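Local coordinates for protein acetylxylan esterase / glucomannan deacetylase (PDB 2W9X) that removes acetyl groups from plant cell wall polysaccharides, deacetylating both xylan and glucomannan with a large preference for glucomannan, at residues G149-T153 / V154-N158; N175-A179 / F180-T184; K213-L216 / S217-Y221; A339-D342 / Q343-A346. All blocks are in the same frame, centred on the assembly; numbering follows the deposited sequence.

Contact 1 (G149-T153 / V154-N158)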
ATOM      1  N   GLY B 149     -15.997   4.564  -7.980  1.00 37.21           N
ATOM      2  CA  GLY B 149     -16.494   3.218  -7.720  1.00 36.99           C
ATOM      3  C   GLY B 149     -17.848   2.847  -8.263  1.00 37.20           C
ATOM      4  O   GLY B 149     -18.320   3.425  -9.239  1.00 37.00           O
ATOM      5  N   ASP B 150     -18.449   1.857  -7.609  1.00 37.61           N
ATOM      6  CA  ASP B 150     -19.664   1.195  -8.040  1.00 38.12           C
ATOM      7  C   ASP B 150     -20.729   1.347  -6.959  1.00 37.73           C
ATOM      8  O   ASP B 150     -20.690   2.321  -6.226  1.00 37.44           O
ATOM      9  CB  ASP B 150     -19.390  -0.293  -8.371  1.00 38.99           C
ATOM     10  CG  ASP B 150     -18.739  -1.071  -7.213  1.00 39.21           C
ATOM     11  OD1 ASP B 150     -18.813  -0.638  -6.024  1.00 37.71           O
ATOM     12  OD2 ASP B 150     -18.126  -2.141  -7.521  1.00 40.18           O
ATOM     13  N   SER B 151     -21.662   0.395  -6.864  1.00 37.71           N
ATOM     14  CA  SER B 151     -22.763   0.425  -5.877  0.50 38.10           C
ATOM     15  C   SER B 151     -22.291   0.586  -4.438  1.00 38.36           C
ATOM     16  O   SER B 151     -22.918   1.286  -3.640  1.00 37.61           O
ATOM     17  CB  SER B 151     -23.603  -0.853  -5.949  0.50 37.89           C
ATOM     18  OG  SER B 151     -24.019  -1.122  -7.269  0.50 37.47           O
ATOM     19  N   PHE B 152     -21.199  -0.100  -4.098  1.00 38.41           N
ATOM     20  CA  PHE B 152     -20.638   0.011  -2.737  1.00 38.92           C
ATOM     21  C   PHE B 152     -20.251   1.454  -2.439  1.00 38.85           C
ATOM     22  O   PHE B 152     -20.542   1.974  -1.368  1.00 39.11           O
ATOM     23  CB  PHE B 152     -19.403  -0.882  -2.572  1.00 39.42           C
ATOM     24  CG  PHE B 152     -19.668  -2.355  -2.701  1.00 40.25           C
ATOM     25  CD1 PHE B 152     -20.961  -2.873  -2.695  1.00 40.15           C
ATOM     26  CD2 PHE B 152     -18.595  -3.246  -2.791  1.00 41.47           C
ATOM     27  CE1 PHE B 152     -21.184  -4.264  -2.799  1.00 41.25           C
ATOM     28  CE2 PHE B 152     -18.812  -4.638  -2.889  1.00 42.51           C
ATOM     29  CZ  PHE B 152     -20.102  -5.138  -2.880  1.00 40.21           C
ATOM     30  N   THR B 153     -19.621   2.124  -3.406  1.00 38.85           N
ATOM     31  CA  THR B 153     -19.213   3.527  -3.215  1.00 38.13           C
ATOM     32  C   THR B 153     -20.405   4.506  -3.188  1.00 38.59           C
ATOM     33  O   THR B 153     -20.415   5.465  -2.389  1.00 38.95           O
ATOM     34  CB  THR B 153     -18.147   3.944  -4.279  1.00 37.86           C
ATOM     35  OG1 THR B 153     -16.981   3.122  -4.131  1.00 37.10           O
ATOM     36  CG2 THR B 153     -17.755   5.390  -4.118  1.00 36.61           C
ATOM     37  N   VAL B 154     -21.395   4.261  -4.049  1.00 38.23           N
ATOM     38  CA  VAL B 154     -22.663   5.018  -4.062  1.00 37.79           C
ATOM     39  C   VAL B 154     -23.407   4.955  -2.707  1.00 38.49           C
ATOM     40  O   VAL B 154     -24.022   5.934  -2.283  1.00 38.49           O
ATOM     41  CB  VAL B 154     -23.631   4.482  -5.154  1.00 37.71           C
ATOM     42  CG1 VAL B 154     -25.027   5.102  -5.021  1.00 36.66           C
ATOM     43  CG2 VAL B 154     -23.069   4.689  -6.592  1.00 35.66           C
ATOM     44  N   GLY B 155     -23.382   3.796  -2.053  1.00 38.22           N
ATOM     45  CA  GLY B 155     -24.220   3.570  -0.868  1.00 37.92           C
ATOM     46  C   GLY B 155     -25.566   2.941  -1.219  1.00 37.74           C
ATOM     47  O   GLY B 155     -26.550   3.123  -0.519  1.00 37.80           O
ATOM     48  N   TYR B 156     -25.596   2.229  -2.340  1.00 37.52           N
ATOM     49  CA  TYR B 156     -26.729   1.415  -2.784  1.00 37.58           C
ATOM     50  C   TYR B 156     -27.425   0.674  -1.659  1.00 36.99           C
ATOM     51  O   TYR B 156     -26.843  -0.248  -1.060  1.00 36.64           O
ATOM     52  CB  TYR B 156     -26.198   0.389  -3.774  1.00 37.35           C
ATOM     53  CG  TYR B 156     -27.162  -0.596  -4.418  1.00 38.18           C
ATOM     54  CD1 TYR B 156     -27.440  -0.516  -5.779  1.00 38.16           C
ATOM     55  CD2 TYR B 156     -27.692  -1.684  -3.703  1.00 37.62           C
ATOM     56  CE1 TYR B 156     -28.263  -1.453  -6.410  1.00 37.48           C
ATOM     57  CE2 TYR B 156     -28.524  -2.618  -4.322  1.00 35.75           C
ATOM     58  CZ  TYR B 156     -28.796  -2.491  -5.677  1.00 37.95           C
ATOM     59  OH  TYR B 156     -29.609  -3.412  -6.293  1.00 39.08           O
ATOM     60  N   GLY B 157     -28.679   1.061  -1.421  1.00 36.11           N
ATOM     61  CA  GLY B 157     -29.568   0.434  -0.452  1.00 36.02           C
ATOM     62  C   GLY B 157     -29.030   0.381   0.966  1.00 36.72           C
ATOM     63  O   GLY B 157     -29.443  -0.485   1.737  1.00 36.08           O
ATOM     64  N   ASN B 158     -28.136   1.312   1.323  1.00 36.79           N
ATOM     65  CA  ASN B 158     -27.364   1.153   2.565  1.00 37.83           C
ATOM     66  C   ASN B 158     -28.190   1.333   3.854  1.00 37.89           C
ATOM     67  O   ASN B 158     -27.884   0.707   4.877  1.00 38.84           O
ATOM     68  CB  ASN B 158     -26.068   1.995   2.567  1.00 37.05           C
ATOM     69  CG  ASN B 158     -26.325   3.509   2.478  1.00 38.84           C
ATOM     70  OD1 ASN B 158     -27.456   3.953   2.336  1.00 38.30           O
ATOM     71  ND2 ASN B 158     -25.256   4.297   2.580  1.00 37.65           N
TER
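The side chain of Tyr156 lies over the CB of Ser151, the two CB atoms 3.6 Å apart, while Tyr156 CD1 comes to 3.9 Å from Ser151 CB. With its CG anti to the backbone N (chi1 -179°), the tyrosine carries its ring past the serine to stack on His336, and its hydroxyl bonds to His334 ND1. Ser151 is the inferred nucleophile, and the sequence Gly-Asp-Ser at the end of strand 144-149 is the signature of GDSL-type SGNH hydrolases: strand, serine, then the short helix 151-154. Asp150 caps that helix: Phe152 N donates to Asp150 OD1 at 3.1 Å, coming from above the carboxylate plane. At the other end, Ser151 O is gripped twice, by Gly155 N at 3.0 Å and by Tyr156 N at 3.1 Å, the donors arriving from opposite faces of the carbonyl plane. Gly155, with positive phi, breaks the helix here and begins a type II turn to Asn158. Val154 N bonds almost straight to Asp150 O (3.0 Å, 167° at the hydrogen), and Val154 CG2 rests 3.4 Å from the same oxygen, with the valine turned against Ala196 of strand 191-196.

Contact 2 (N175-A179 / F180-T184); sequences NSQMA and FGPLT
Phe180 starts helix 180-187 directly after Ala179, the N-cap residue. Its CG sits between the backbone N and the carbonyl carbon (chi1 60°), and from there the ring packs on Leu345 of helix 339-354. Pro182 then turns its ring back over the preceding loop: CG comes to 3.2 Å from Ser176 O, CD to 3.5 Å from Ala179 O, and CB to 3.6 Å from Gln177 O, while the bent side chain of Gln177 crosses the ring at about a right angle. Leu183 follows with its branched end laid against carbonyls, CG 3.4 Å from Ala179 O and CD1 3.5 Å from Met178 O. At Thr184, OG1 donates to Phe180 O at 2.7 Å from one face of the carbonyl plane and the threonine N reaches the same oxygen from the other. The loop itself is shaped by an Asx turn, in which Asn175 OD1 accepts from Gln177 N in the carbonyl plane. No hydrogen bond joins 175-179 to 180-184. Proline and leucine carbons instead cover the loop carbonyls, and the buried Gln177 O has no hydrogen-bond partner in the model, so the fold-back of the helix start over its lead-in loop rests on the packing of carbons against carbonyl oxygens.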
ATOM      1  N   ASN B 175     -28.525   6.192   0.597  1.00 38.93           N
ATOM      2  CA  ASN B 175     -28.054   7.459   1.155  1.00 38.37           C
ATOM      3  C   ASN B 175     -26.544   7.582   0.976  1.00 38.59           C
ATOM      4  O   ASN B 175     -25.756   7.049   1.780  1.00 37.70           O
ATOM      5  CB  ASN B 175     -28.452   7.606   2.627  1.00 38.82           C
ATOM      6  CG  ASN B 175     -28.130   8.991   3.192  1.00 39.39           C
ATOM      7  OD1 ASN B 175     -27.194   9.656   2.752  1.00 38.93           O
ATOM      8  ND2 ASN B 175     -28.896   9.413   4.191  1.00 35.32           N
ATOM      9  N   SER B 176     -26.147   8.310  -0.068  1.00 37.51           N
ATOM     10  CA  SER B 176     -24.744   8.423  -0.414  1.00 37.68           C
ATOM     11  C   SER B 176     -23.907   9.102   0.667  1.00 37.81           C
ATOM     12  O   SER B 176     -22.712   8.842   0.778  1.00 37.85           O
ATOM     13  CB  SER B 176     -24.586   9.156  -1.753  1.00 37.94           C
ATOM     14  OG  SER B 176     -25.051   8.337  -2.818  1.00 37.60           O
ATOM     15  N   GLN B 177     -24.541   9.971   1.452  1.00 37.81           N
ATOM     16  CA  GLN B 177     -23.846  10.753   2.463  1.00 38.07           C
ATOM     17  C   GLN B 177     -23.499   9.911   3.685  1.00 38.70           C
ATOM     18  O   GLN B 177     -22.676  10.314   4.523  1.00 38.51           O
ATOM     19  CB  GLN B 177     -24.680  11.972   2.875  1.00 37.91           C
ATOM     20  CG  GLN B 177     -25.006  12.944   1.735  1.00 36.77           C
ATOM     21  CD  GLN B 177     -23.776  13.530   1.049  1.00 35.63           C
ATOM     22  OE1 GLN B 177     -23.882  14.088  -0.037  1.00 37.43           O
ATOM     23  NE2 GLN B 177     -22.620  13.421   1.681  1.00 34.11           N
ATOM     24  N   MET B 178     -24.127   8.742   3.786  1.00 39.14           N
ATOM     25  CA  MET B 178     -23.764   7.764   4.820  1.00 40.37           C
ATOM     26  C   MET B 178     -22.887   6.612   4.332  1.00 39.27           C
ATOM     27  O   MET B 178     -22.465   5.771   5.135  1.00 38.08           O
ATOM     28  CB  MET B 178     -24.996   7.263   5.531  1.00 39.85           C
ATOM     29  CG  MET B 178     -25.560   8.402   6.315  1.00 40.36           C
ATOM     30  SD  MET B 178     -26.758   7.863   7.424  1.00 48.11           S
ATOM     31  CE  MET B 178     -28.025   7.371   6.279  1.00 46.64           C
ATOM     32  N   ALA B 179     -22.592   6.597   3.032  1.00 38.27           N
ATOM     33  CA  ALA B 179     -21.596   5.678   2.508  1.00 38.49           C
ATOM     34  C   ALA B 179     -20.212   6.087   3.036  1.00 38.54           C
ATOM     35  O   ALA B 179     -20.027   7.203   3.514  1.00 36.45           O
ATOM     36  CB  ALA B 179     -21.628   5.655   0.975  1.00 38.20           C
ATOM     37  N   PHE B 180     -19.236   5.189   2.904  1.00 38.88           N
ATOM     38  CA  PHE B 180     -17.911   5.385   3.500  1.00 39.18           C
ATOM     39  C   PHE B 180     -17.111   6.586   2.968  1.00 38.85           C
ATOM     40  O   PHE B 180     -16.248   7.113   3.672  1.00 38.73           O
ATOM     41  CB  PHE B 180     -17.082   4.088   3.415  1.00 39.21           C
ATOM     42  CG  PHE B 180     -16.855   3.592   1.996  1.00 39.33           C
ATOM     43  CD1 PHE B 180     -15.835   4.142   1.191  1.00 37.61           C
ATOM     44  CD2 PHE B 180     -17.631   2.548   1.483  1.00 39.81           C
ATOM     45  CE1 PHE B 180     -15.612   3.682  -0.119  1.00 39.00           C
ATOM     46  CE2 PHE B 180     -17.420   2.077   0.193  1.00 41.07           C
ATOM     47  CZ  PHE B 180     -16.399   2.653  -0.619  1.00 39.79           C
ATOM     48  N   GLY B 181     -17.405   7.028   1.747  1.00 38.76           N
ATOM     49  CA  GLY B 181     -16.674   8.123   1.125  1.00 37.80           C
ATOM     50  C   GLY B 181     -16.879   9.482   1.784  1.00 37.85           C
ATOM     51  O   GLY B 181     -15.916  10.077   2.278  1.00 37.58           O
ATOM     52  N   PRO B 182     -18.122   9.989   1.785  1.00 38.19           N
ATOM     53  CA  PRO B 182     -18.421  11.229   2.539  1.00 38.55           C
ATOM     54  C   PRO B 182     -18.020  11.166   4.013  1.00 39.09           C
ATOM     55  O   PRO B 182     -17.499  12.150   4.537  1.00 38.96           O
ATOM     56  CB  PRO B 182     -19.932  11.381   2.368  1.00 38.08           C
ATOM     57  CG  PRO B 182     -20.167  10.803   1.015  1.00 37.60           C
ATOM     58  CD  PRO B 182     -19.317   9.529   1.052  1.00 38.02           C
ATOM     59  N   LEU B 183     -18.232  10.020   4.666  1.00 39.61           N
ATOM     60  CA  LEU B 183     -17.862   9.860   6.078  1.00 40.08           C
ATOM     61  C   LEU B 183     -16.354   9.965   6.281  1.00 40.07           C
ATOM     62  O   LEU B 183     -15.902  10.604   7.233  1.00 40.61           O
ATOM     63  CB  LEU B 183     -18.361   8.529   6.659  1.00 40.22           C
ATOM     64  CG  LEU B 183     -19.845   8.180   6.742  1.00 40.20           C
ATOM     65  CD1 LEU B 183     -19.971   6.794   7.377  1.00 39.64           C
ATOM     66  CD2 LEU B 183     -20.689   9.246   7.490  1.00 39.12           C
ATOM     67  N   THR B 184     -15.575   9.345   5.393  1.00 39.60           N
ATOM     68  CA  THR B 184     -14.119   9.512   5.432  1.00 38.85           C
ATOM     69  C   THR B 184     -13.684  10.978   5.226  1.00 38.80           C
ATOM     70  O   THR B 184     -12.877  11.494   5.991  1.00 39.35           O
ATOM     71  CB  THR B 184     -13.399   8.545   4.452  1.00 38.85           C
ATOM     72  OG1 THR B 184     -13.814   7.199   4.741  1.00 38.03           O
ATOM     73  CG2 THR B 184     -11.893   8.621   4.596  1.00 36.89           C
TER

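Contact 3 (K213-L216 / S217-Y221); sequences KSLL and SLYPY
Ser217 folds back on Ser214: its OG, placed between the backbone N and the carbonyl carbon by a chi1 of 68°, donates to Ser214 O at 3.0 Å, tilted 24° out of the carbonyl plane. The same hydroxyl lies 3.9 Å from Lys213 CB, beyond which the lysine chain runs extended and leaves the turn. Ser214 adopts the matching rotamer (chi1 65°), and this puts its OG within range of Ser217 N, from which it accepts a weak bond at 3.3 Å. Ser214 is thus the N-cap of helix 215-218, a single short turn in the loop region between strands 191-196 and 239-243 of the parallel sheet in this SGNH-type hydrolase domain. Ser214 O also accepts from Ser217 N and Leu218 N, and both of these bonds are weak. Leu218 folds its branched end over that carbonyl, CG 3.5 Å from Ser214 O, and its CD1 meets Leu215 CD2 at 4.4 Å. The other methyl of Leu215, CD1, packs at 4.3 Å against Tyr219 CB and approaches the tyrosine ring obliquely. The Tyr219 ring leaves the turn to meet Phe276 of helix 262-283 edge-to-face and Arg35 in a cation-pi contact, while its hydroxyl bonds to Glu146. Pro220 lays CD 3.4 Å from Leu216 O, and its CB covers one face of the Tyr221 ring near the margin, as the chain leaves through a type I turn from Leu218 to Tyr221.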
ATOM      1  N   LYS B 213     -20.364  -0.081 -22.316  1.00 39.67           N
ATOM      2  CA  LYS B 213     -19.949   0.839 -21.270  1.00 39.61           C
ATOM      3  C   LYS B 213     -19.130   0.154 -20.165  1.00 38.97           C
ATOM      4  O   LYS B 213     -19.043  -1.079 -20.101  1.00 38.47           O
ATOM      5  CB  LYS B 213     -21.188   1.465 -20.608  1.00 40.03           C
ATOM      6  CG  LYS B 213     -21.980   2.396 -21.494  1.00 41.09           C
ATOM      7  CD  LYS B 213     -23.237   2.872 -20.810  1.00 44.26           C
ATOM      8  CE  LYS B 213     -24.008   3.797 -21.741  1.00 45.98           C
ATOM      9  NZ  LYS B 213     -25.346   4.110 -21.175  1.00 49.70           N
ATOM     10  N   SER B 214     -18.549   0.996 -19.309  1.00 38.49           N
ATOM     11  CA  SER B 214     -17.915   0.624 -18.048  1.00 38.82           C
ATOM     12  C   SER B 214     -17.896   1.900 -17.196  1.00 38.76           C
ATOM     13  O   SER B 214     -18.268   2.975 -17.672  1.00 38.93           O
ATOM     14  CB  SER B 214     -16.482   0.135 -18.289  1.00 38.59           C
ATOM     15  OG  SER B 214     -15.694   1.201 -18.786  1.00 39.05           O
ATOM     16  N   LEU B 215     -17.448   1.804 -15.953  1.00 38.81           N
ATOM     17  CA  LEU B 215     -17.267   3.010 -15.136  1.00 39.13           C
ATOM     18  C   LEU B 215     -16.285   3.962 -15.813  1.00 39.00           C
ATOM     19  O   LEU B 215     -16.502   5.173 -15.840  1.00 39.15           O
ATOM     20  CB  LEU B 215     -16.786   2.666 -13.714  1.00 38.42           C
ATOM     21  CG  LEU B 215     -17.020   3.683 -12.591  1.00 38.67           C
ATOM     22  CD1 LEU B 215     -16.073   4.886 -12.630  1.00 39.00           C
ATOM     23  CD2 LEU B 215     -18.492   4.172 -12.589  1.00 36.57           C
ATOM     24  N   LEU B 216     -15.208   3.396 -16.351  1.00 39.15           N
ATOM     25  CA  LEU B 216     -14.153   4.141 -17.028  1.00 39.65           C
ATOM     26  C   LEU B 216     -14.663   5.021 -18.201  1.00 39.17           C
ATOM     27  O   LEU B 216     -14.163   6.122 -18.398  1.00 38.97           O
ATOM     28  CB  LEU B 216     -13.030   3.180 -17.484  1.00 40.44           C
ATOM     29  CG  LEU B 216     -11.938   2.849 -16.433  1.00 40.49           C
ATOM     30  CD1 LEU B 216     -12.391   2.925 -15.044  1.00 38.55           C
ATOM     31  CD2 LEU B 216     -11.200   1.542 -16.687  1.00 40.40           C
ATOM     32  N   SER B 217     -15.661   4.545 -18.941  1.00 38.45           N
ATOM     33  CA  SER B 217     -16.190   5.304 -20.086  1.00 38.57           C
ATOM     34  C   SER B 217     -17.140   6.418 -19.635  1.00 38.18           C
ATOM     35  O   SER B 217     -17.298   7.415 -20.319  1.00 37.11           O
ATOM     36  CB  SER B 217     -16.874   4.378 -21.106  1.00 38.64           C
ATOM     37  OG  SER B 217     -18.061   3.837 -20.560  1.00 38.74           O
ATOM     38  N   LEU B 218     -17.744   6.241 -18.461  1.00 38.29           N
ATOM     39  CA  LEU B 218     -18.622   7.242 -17.871  1.00 39.00           C
ATOM     40  C   LEU B 218     -17.813   8.316 -17.177  1.00 39.30           C
ATOM     41  O   LEU B 218     -18.229   9.472 -17.104  1.00 39.38           O
ATOM     42  CB  LEU B 218     -19.540   6.595 -16.834  1.00 38.80           C
ATOM     43  CG  LEU B 218     -20.553   5.558 -17.339  1.00 39.63           C
ATOM     44  CD1 LEU B 218     -21.063   4.768 -16.150  1.00 41.34           C
ATOM     45  CD2 LEU B 218     -21.696   6.231 -18.061  1.00 41.95           C
ATOM     46  N   TYR B 219     -16.650   7.905 -16.675  1.00 39.67           N
ATOM     47  CA  TYR B 219     -15.824   8.719 -15.793  1.00 39.43           C
ATOM     48  C   TYR B 219     -15.438  10.112 -16.320  1.00 39.66           C
ATOM     49  O   TYR B 219     -15.369  11.045 -15.530  1.00 40.18           O
ATOM     50  CB  TYR B 219     -14.581   7.946 -15.321  1.00 38.51           C
ATOM     51  CG  TYR B 219     -13.774   8.767 -14.341  1.00 39.11           C
ATOM     52  CD1 TYR B 219     -14.090   8.778 -12.966  1.00 37.75           C
ATOM     53  CD2 TYR B 219     -12.719   9.567 -14.788  1.00 39.37           C
ATOM     54  CE1 TYR B 219     -13.371   9.567 -12.078  1.00 36.35           C
ATOM     55  CE2 TYR B 219     -11.991  10.351 -13.902  1.00 39.65           C
ATOM     56  CZ  TYR B 219     -12.331  10.346 -12.549  1.00 37.32           C
ATOM     57  OH  TYR B 219     -11.594  11.137 -11.699  1.00 38.17           O
ATOM     58  N   PRO B 220     -15.163  10.261 -17.636  1.00 40.24           N
ATOM     59  CA  PRO B 220     -14.708  11.581 -18.096  1.00 40.74           C
ATOM     60  C   PRO B 220     -15.755  12.699 -18.064  1.00 40.83           C
ATOM     61  O   PRO B 220     -15.401  13.856 -18.247  1.00 40.71           O
ATOM     62  CB  PRO B 220     -14.294  11.318 -19.555  1.00 40.55           C
ATOM     63  CG  PRO B 220     -14.089   9.832 -19.634  1.00 41.08           C
ATOM     64  CD  PRO B 220     -15.171   9.301 -18.752  1.00 39.84           C
ATOM     65  N   TYR B 221     -17.018  12.361 -17.828  1.00 41.11           N
ATOM     66  CA  TYR B 221     -18.098  13.317 -18.049  1.00 41.63           C
ATOM     67  C   TYR B 221     -18.698  13.904 -16.778  1.00 42.01           C
ATOM     68  O   TYR B 221     -18.835  13.223 -15.762  1.00 41.56           O
ATOM     69  CB  TYR B 221     -19.172  12.721 -18.967  1.00 41.59           C
ATOM     70  CG  TYR B 221     -18.596  12.289 -20.295  1.00 41.94           C
ATOM     71  CD1 TYR B 221     -18.318  13.228 -21.299  1.00 41.96           C
ATOM     72  CD2 TYR B 221     -18.288  10.950 -20.539  1.00 42.11           C
ATOM     73  CE1 TYR B 221     -17.764  12.838 -22.518  1.00 42.41           C
ATOM     74  CE2 TYR B 221     -17.733  10.548 -21.755  1.00 42.94           C
ATOM     75  CZ  TYR B 221     -17.477  11.496 -22.739  1.00 42.67           C
ATOM     76  OH  TYR B 221     -16.938  11.094 -23.940  1.00 42.72           O
TER

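Contact 4 (A339-D342 / Q343-A346)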
ATOM      1  N   ALA B 339     -25.394   0.642   6.332  1.00 36.51           N
ATOM      2  CA  ALA B 339     -24.887   1.903   6.889  1.00 36.93           C
ATOM      3  C   ALA B 339     -23.818   1.615   7.944  1.00 36.68           C
ATOM      4  O   ALA B 339     -22.791   2.297   7.998  1.00 36.83           O
ATOM      5  CB  ALA B 339     -26.023   2.743   7.470  1.00 36.85           C
ATOM      6  N   ASN B 340     -24.047   0.570   8.742  1.00 36.25           N
ATOM      7  CA  ASN B 340     -23.003   0.010   9.603  1.00 35.85           C
ATOM      8  C   ASN B 340     -21.726  -0.421   8.898  1.00 33.67           C
ATOM      9  O   ASN B 340     -20.651  -0.034   9.316  1.00 34.22           O
ATOM     10  CB  ASN B 340     -23.524  -1.128  10.462  1.00 36.12           C
ATOM     11  CG  ASN B 340     -23.560  -0.735  11.895  1.00 43.52           C
ATOM     12  OD1 ASN B 340     -24.626  -0.397  12.432  1.00 48.74           O
ATOM     13  ND2 ASN B 340     -22.370  -0.661  12.520  1.00 48.06           N
ATOM     14  N   ASP B 341     -21.846  -1.232   7.858  1.00 31.02           N
ATOM     15  CA  ASP B 341     -20.695  -1.558   7.015  1.00 29.03           C
ATOM     16  C   ASP B 341     -19.971  -0.299   6.517  1.00 28.67           C
ATOM     17  O   ASP B 341     -18.740  -0.236   6.526  1.00 29.09           O
ATOM     18  CB  ASP B 341     -21.136  -2.407   5.826  1.00 27.70           C
ATOM     19  CG  ASP B 341     -21.693  -3.756   6.230  1.00 26.48           C
ATOM     20  OD1 ASP B 341     -21.348  -4.273   7.314  1.00 23.84           O
ATOM     21  OD2 ASP B 341     -22.471  -4.319   5.444  1.00 27.40           O
ATOM     22  N   ASP B 342     -20.751   0.690   6.081  1.00 28.43           N
ATOM     23  CA  ASP B 342     -20.222   1.973   5.593  1.00 28.56           C
ATOM     24  C   ASP B 342     -19.376   2.682   6.638  1.00 28.64           C
ATOM     25  O   ASP B 342     -18.240   3.064   6.352  1.00 28.55           O
ATOM     26  CB  ASP B 342     -21.351   2.858   5.059  1.00 27.04           C
ATOM     27  CG  ASP B 342     -21.841   2.402   3.700  1.00 27.54           C
ATOM     28  OD1 ASP B 342     -21.005   1.908   2.904  1.00 27.35           O
ATOM     29  OD2 ASP B 342     -23.047   2.531   3.408  1.00 25.75           O
ATOM     30  N   GLN B 343     -19.910   2.819   7.859  1.00 29.43           N
ATOM     31  CA  GLN B 343     -19.115   3.323   8.995  1.00 30.02           C
ATOM     32  C   GLN B 343     -17.852   2.493   9.249  1.00 29.63           C
ATOM     33  O   GLN B 343     -16.793   3.040   9.516  1.00 29.80           O
ATOM     34  CB  GLN B 343     -19.967   3.417  10.278  1.00 30.20           C
ATOM     35  CG  GLN B 343     -19.288   4.227  11.386  1.00 33.31           C
ATOM     36  CD  GLN B 343     -19.024   5.694  11.012  1.00 32.08           C
ATOM     37  OE1 GLN B 343     -17.871   6.124  10.910  1.00 36.41           O
ATOM     38  NE2 GLN B 343     -20.091   6.456  10.816  1.00 35.08           N
ATOM     39  N   LEU B 344     -17.956   1.165   9.180  1.00 29.91           N
ATOM     40  CA  LEU B 344     -16.773   0.317   9.384  1.00 29.88           C
ATOM     41  C   LEU B 344     -15.688   0.561   8.325  1.00 29.38           C
ATOM     42  O   LEU B 344     -14.486   0.639   8.645  1.00 29.23           O
ATOM     43  CB  LEU B 344     -17.156  -1.171   9.435  1.00 30.84           C
ATOM     44  CG  LEU B 344     -18.163  -1.522  10.536  1.00 34.88           C
ATOM     45  CD1 LEU B 344     -18.583  -3.000  10.451  1.00 39.60           C
ATOM     46  CD2 LEU B 344     -17.625  -1.150  11.969  1.00 37.13           C
ATOM     47  N   LEU B 345     -16.110   0.675   7.071  1.00 27.82           N
ATOM     48  CA  LEU B 345     -15.166   0.938   5.965  1.00 27.62           C
ATOM     49  C   LEU B 345     -14.559   2.324   6.090  1.00 27.98           C
ATOM     50  O   LEU B 345     -13.382   2.507   5.822  1.00 27.71           O
ATOM     51  CB  LEU B 345     -15.855   0.789   4.619  1.00 26.68           C
ATOM     52  CG  LEU B 345     -16.306  -0.655   4.328  1.00 26.62           C
ATOM     53  CD1 LEU B 345     -17.288  -0.687   3.154  1.00 23.40           C
ATOM     54  CD2 LEU B 345     -15.100  -1.549   4.059  1.00 25.42           C
ATOM     55  N   ALA B 346     -15.359   3.282   6.547  1.00 28.85           N
ATOM     56  CA  ALA B 346     -14.865   4.638   6.803  1.00 29.79           C
ATOM     57  C   ALA B 346     -13.776   4.617   7.862  1.00 30.77           C
ATOM     58  O   ALA B 346     -12.707   5.204   7.673  1.00 31.42           O
ATOM     59  CB  ALA B 346     -16.010   5.550   7.208  1.00 29.35           C
TER
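Leu345 and Leu344 each lay a CG against a carbonyl oxygen one turn back, but they do so on different sides of the helix. On the buried side Leu345 CG sits 3.3 Å from Asp341 O, with CG beside the backbone N (chi1 -66°), and its side chain packs on Leu328. Ala346 CB lies 3.4 Å from Asp342 O and faces Thr184 of helix 180-187. The CB atoms of the two aspartates point away from the following turn, and their carboxylates take N-H donors: Asp341 the backbone N-H groups of Asp329, Tyr330 and Ser338, and Asp342 OD2 the amide of Asn158. So many donors would be expected to favour the charged form of Asp341. The other side, with Asn340, Gln343 and Leu344, is exposed to solvent. Contact there is no less close, since Leu344 CG rests 3.1 Å from Asn340 O, but it is confined to a few atoms, with both leucine methyls farther off. Gln343, bent at its second torsion, touches Asn340 O with CB at 3.6 Å, and its end then leaves the turn. Beneath both sides runs the same backbone ladder, from Gln343 N to Ala339 O at 2.9 Å (170° at the hydrogen) through to Ala346 N and Asp342 O, also 2.9 Å. This is the regular i to i+4 pattern of an alpha-helix, here the amphipathic C-terminal helix 339-354 that flanks the parallel sheet of the SGNH-type domain.

How the contacts relate
Contact 1 holds the inferred nucleophile Ser151, and contacts 2 and 4 pack against it, whereas contact 3 touches the others only at contact 1. Asn158 of contact 1 joins the first three: its ND2 lies 2.9 Å from Asn175 O of contact 2, a probable hydrogen bond, and also reaches contact 4. Val154 O adds a probable bond to Ser176 OG at 2.7 Å. Contacts 2 and 4, with centres about 8 Å apart, pack helix against helix, Phe180 CB lying 3.3 Å from Asp342 O. Contact 3 meets contact 1 through Leu215 CD2, 3.4 Å from Gly149 O, but its centre is about 26 Å from that of contact 4. A glycerol, probably from crystallisation, lies by Ser151 and may mark the pocket.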